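Local coordinates for nitroreductase-like family protein (Bacillus cereus, PDB 2I7H) that is a flavin mononucleotide-binding member of the nitroreductase family, with two subunits in its assembly, at residues 32-40 against 122-132. Residues are numbered along the deposited sequence; the frame is centred on the assembly and turned at random.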
loop_
_atom_site.group_PDB
_atom_site.type_symbol
_atom_site.label_atom_id
_atom_site.label_comp_id
_atom_site.label_asym_id
_atom_site.label_seq_id
_atom_site.Cartn_x
_atom_site.Cartn_y
_atom_site.Cartn_z
ATOM N N LEU A 32 -12.570 18.676 1.728
ATOM C CA LEU A 32 -12.839 17.256 1.629
ATOM C C LEU A 32 -11.559 16.447 1.349
ATOM O O LEU A 32 -11.342 15.394 1.955
ATOM C CB LEU A 32 -13.875 17.007 0.536
ATOM C CG LEU A 32 -14.207 15.562 0.207
ATOM C CD1 LEU A 32 -14.786 14.862 1.407
ATOM C CD2 LEU A 32 -15.157 15.517 -0.965
ATOM N N LEU A 33 -10.725 16.932 0.433
ATOM C CA LEU A 33 -9.488 16.240 0.099
ATOM C C LEU A 33 -8.565 16.233 1.302
ATOM O O LEU A 33 -7.861 15.253 1.538
ATOM C CB LEU A 33 -8.788 16.892 -1.097
ATOM C CG LEU A 33 -9.536 16.847 -2.431
ATOM C CD1 LEU A 33 -8.825 17.689 -3.424
ATOM C CD2 LEU A 33 -9.621 15.421 -2.939
ATOM N N ILE A 34 -8.581 17.326 2.061
ATOM C CA ILE A 34 -7.737 17.434 3.245
ATOM C C ILE A 34 -8.272 16.497 4.322
ATOM O O ILE A 34 -7.510 15.880 5.058
ATOM C CB ILE A 34 -7.679 18.909 3.749
ATOM C CG1 ILE A 34 -6.814 19.757 2.810
ATOM C CG2 ILE A 34 -7.187 18.996 5.215
ATOM C CD1 ILE A 34 -7.111 21.243 2.940
ATOM N N GLU A 35 -9.595 16.401 4.406
ATOM C CA GLU A 35 -10.240 15.505 5.358
ATOM C C GLU A 35 -9.839 14.051 5.065
ATOM O O GLU A 35 -9.361 13.351 5.947
ATOM C CB GLU A 35 -11.770 15.697 5.361
ATOM C CG GLU A 35 -12.501 14.678 6.205
ATOM C CD GLU A 35 -13.993 14.957 6.383
ATOM O OE1 GLU A 35 -14.669 14.082 6.968
ATOM O OE2 GLU A 35 -14.503 16.039 5.980
ATOM N N LEU A 36 -10.008 13.634 3.815
ATOM C CA LEU A 36 -9.625 12.295 3.336
ATOM C C LEU A 36 -8.148 11.943 3.530
ATOM O O LEU A 36 -7.835 10.823 3.970
ATOM C CB LEU A 36 -10.037 12.119 1.856
ATOM C CG LEU A 36 -11.552 12.252 1.620
ATOM C CD1 LEU A 36 -11.923 12.010 0.216
ATOM C CD2 LEU A 36 -12.297 11.309 2.517
ATOM N N LEU A 37 -7.254 12.886 3.212
ATOM C CA LEU A 37 -5.824 12.678 3.386
ATOM C C LEU A 37 -5.480 12.491 4.856
ATOM O O LEU A 37 -4.614 11.693 5.177
ATOM C CB LEU A 37 -5.005 13.836 2.833
ATOM C CG LEU A 37 -4.893 14.037 1.324
ATOM C CD1 LEU A 37 -4.571 15.543 0.978
ATOM C CD2 LEU A 37 -3.904 13.075 0.705
ATOM N N ASN A 38 -6.163 13.228 5.737
ATOM C CA ASN A 38 -5.944 13.093 7.172
ATOM C C ASN A 38 -6.358 11.714 7.691
ATOM O O ASN A 38 -5.616 11.090 8.465
ATOM C CB ASN A 38 -6.601 14.229 7.962
ATOM C CG ASN A 38 -5.641 15.348 8.251
ATOM O OD1 ASN A 38 -4.460 15.089 8.519
ATOM N ND2 ASN A 38 -6.125 16.611 8.203
ATOM N N ASP A 39 -7.510 11.225 7.231
ATOM C CA ASP A 39 -7.897 9.851 7.502
ATOM C C ASP A 39 -6.887 8.831 6.971
ATOM O O ASP A 39 -6.611 7.821 7.640
ATOM C CB ASP A 39 -9.293 9.558 6.950
ATOM C CG ASP A 39 -10.379 10.300 7.688
ATOM O OD1 ASP A 39 -10.128 10.852 8.794
ATOM O OD2 ASP A 39 -11.499 10.354 7.135
ATOM N N ALA A 40 -6.328 9.103 5.783
ATOM C CA ALA A 40 -5.365 8.193 5.143
ATOM C C ALA A 40 -4.081 8.077 5.950
ATOM O O ALA A 40 -3.384 7.061 5.842
ATOM C CB ALA A 40 -5.049 8.606 3.659
ATOM N N ASN A 122 -5.126 3.685 1.175
ATOM C CA ASN A 122 -6.101 4.198 2.138
ATOM C C ASN A 122 -6.896 5.328 1.523
ATOM O O ASN A 122 -8.116 5.345 1.591
ATOM C CB ASN A 122 -5.400 4.793 3.351
ATOM C CG ASN A 122 -5.002 3.776 4.379
ATOM O OD1 ASN A 122 -5.403 2.612 4.357
ATOM N ND2 ASN A 122 -4.204 4.235 5.324
ATOM N N PHE A 123 -6.174 6.299 0.960
ATOM C CA PHE A 123 -6.793 7.481 0.387
ATOM C C PHE A 123 -7.774 7.097 -0.716
ATOM O O PHE A 123 -8.865 7.652 -0.792
ATOM C CB PHE A 123 -5.762 8.439 -0.207
ATOM C CG PHE A 123 -6.397 9.600 -0.867
ATOM C CD1 PHE A 123 -6.813 10.723 -0.103
ATOM C CD2 PHE A 123 -6.685 9.562 -2.220
ATOM C CE1 PHE A 123 -7.445 11.770 -0.728
ATOM C CE2 PHE A 123 -7.320 10.612 -2.839
ATOM C CZ PHE A 123 -7.704 11.711 -2.111
ATOM N N GLN A 124 -7.367 6.154 -1.564
ATOM C CA GLN A 124 -8.190 5.732 -2.700
ATOM C C GLN A 124 -9.497 5.103 -2.217
ATOM O O GLN A 124 -10.552 5.361 -2.791
ATOM C CB GLN A 124 -7.419 4.775 -3.595
ATOM C CG GLN A 124 -6.313 5.408 -4.475
ATOM C CD GLN A 124 -5.896 4.398 -5.581
ATOM O OE1 GLN A 124 -5.702 3.221 -5.297
ATOM N NE2 GLN A 124 -5.820 4.843 -6.818
ATOM N N LEU A 125 -9.410 4.331 -1.130
ATOM C CA LEU A 125 -10.558 3.694 -0.488
ATOM C C LEU A 125 -11.495 4.711 0.161
ATOM O O LEU A 125 -12.691 4.723 -0.088
ATOM C CB LEU A 125 -10.075 2.656 0.548
ATOM C CG LEU A 125 -9.358 1.450 -0.037
ATOM C CD1 LEU A 125 -8.855 0.481 1.063
ATOM C CD2 LEU A 125 -10.255 0.760 -1.061
ATOM N N LEU A 126 -10.918 5.571 0.983
ATOM C CA LEU A 126 -11.605 6.720 1.562
ATOM C C LEU A 126 -12.336 7.584 0.535
ATOM O O LEU A 126 -13.487 7.978 0.756
ATOM C CB LEU A 126 -10.607 7.558 2.378
ATOM C CG LEU A 126 -10.075 6.848 3.633
ATOM C CD1 LEU A 126 -8.769 7.413 4.124
ATOM C CD2 LEU A 126 -11.100 6.874 4.768
ATOM N N ALA A 127 -11.664 7.883 -0.575
ATOM C CA ALA A 127 -12.256 8.688 -1.631
ATOM C C ALA A 127 -13.417 7.940 -2.294
ATOM O O ALA A 127 -14.482 8.503 -2.501
ATOM C CB ALA A 127 -11.165 9.147 -2.669
ATOM N N TRP A 128 -13.223 6.658 -2.605
ATOM C CA TRP A 128 -14.286 5.858 -3.238
ATOM C C TRP A 128 -15.591 5.903 -2.426
ATOM O O TRP A 128 -16.683 5.961 -2.991
ATOM C CB TRP A 128 -13.854 4.391 -3.437
ATOM C CG TRP A 128 -14.841 3.656 -4.261
ATOM C CD1 TRP A 128 -15.847 2.818 -3.822
ATOM C CD2 TRP A 128 -14.986 3.749 -5.687
ATOM N NE1 TRP A 128 -16.588 2.380 -4.892
ATOM C CE2 TRP A 128 -16.084 2.928 -6.048
ATOM C CE3 TRP A 128 -14.282 4.439 -6.698
ATOM C CZ2 TRP A 128 -16.492 2.759 -7.389
ATOM C CZ3 TRP A 128 -14.692 4.293 -8.028
ATOM C CH2 TRP A 128 -15.788 3.432 -8.358
ATOM N N GLU A 129 -15.445 5.861 -1.099
ATOM C CA GLU A 129 -16.565 5.875 -0.152
ATOM C C GLU A 129 -17.438 7.143 -0.261
ATOM O O GLU A 129 -18.661 7.075 -0.107
ATOM C CB GLU A 129 -16.047 5.623 1.284
ATOM C CG GLU A 129 -17.044 5.912 2.404
ATOM C CD GLU A 129 -16.530 5.478 3.804
ATOM O OE1 GLU A 129 -15.658 6.164 4.407
ATOM O OE2 GLU A 129 -17.014 4.445 4.305
ATOM N N ARG A 130 -16.807 8.282 -0.555
ATOM C CA ARG A 130 -17.517 9.561 -0.762
ATOM C C ARG A 130 -17.914 9.818 -2.198
ATOM O O ARG A 130 -18.338 10.915 -2.497
ATOM C CB ARG A 130 -16.651 10.752 -0.358
ATOM C CG ARG A 130 -15.914 10.606 0.919
ATOM C CD ARG A 130 -16.889 10.593 2.059
ATOM N NE ARG A 130 -16.170 10.745 3.307
ATOM C CZ ARG A 130 -16.143 11.870 4.014
ATOM N NH1 ARG A 130 -16.814 12.966 3.588
ATOM N NH2 ARG A 130 -15.442 11.877 5.156
ATOM N N GLY A 131 -17.739 8.838 -3.089
ATOM C CA GLY A 131 -18.046 9.019 -4.514
ATOM C C GLY A 131 -16.974 9.666 -5.385
ATOM O O GLY A 131 -17.211 9.949 -6.572
ATOM N N LEU A 132 -15.802 9.929 -4.813
ATOM C CA LEU A 132 -14.661 10.413 -5.602
ATOM C C LEU A 132 -13.890 9.272 -6.268
ATOM O O LEU A 132 -13.519 8.282 -5.637
ATOM C CB LEU A 132 -13.698 11.223 -4.743
ATOM C CG LEU A 132 -13.958 12.683 -4.463
ATOM C CD1 LEU A 132 -12.975 13.134 -3.390
ATOM C CD2 LEU A 132 -13.740 13.480 -5.706
HETATM O O HOH W 1 -13.835 9.839 5.597
#
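Phe123 points its ring at helix 32-40 because CG lies anti to the backbone N (chi1 176°), whereas Arg130, bent at chi2 (-68°), folds back beside Leu36 to meet Glu35. The two helices illustrate how an apolar core can be bordered by polar contacts, one along its flank and one at the Ala40 end. The Phe123 ring is a knob in the hole formed by Leu33, Leu36, Leu37 and Ala40, its CE1 3.7 Å from Leu36 CB. Next to it the CD1 methyl of Leu126 presses on the helix backbone, 3.5 Å from Leu36 O, and Leu36 sends CD1 to Ala127 and Leu132. A Schellman motif at Gly131 ends helix 106-129 and turns the chain so that Leu132 joins this cluster, meeting Leu32 tip to tip.

On the exposed flank, Arg130 NH2 forms a salt bridge with Glu35 OE1 (3.0 Å), in the guanidinium plane but from above the carboxylate, while Leu36 CD2 lies over one face of the guanidinium group. The same NH2 donates to a water that is hydrogen-bonded to Asp39 OD2. Asn122 ND2 gives a fairly straight bond to Ala40 O (3.0 Å, 163°), shortly before the FMN-pocket residues Pro44, Asn45 and His46. Leucines, Ala40 and Phe123 thus supply most of the apolar packing, while the two acids, directly and through water, probably stabilise the positive charge of Arg130 and limit its swing.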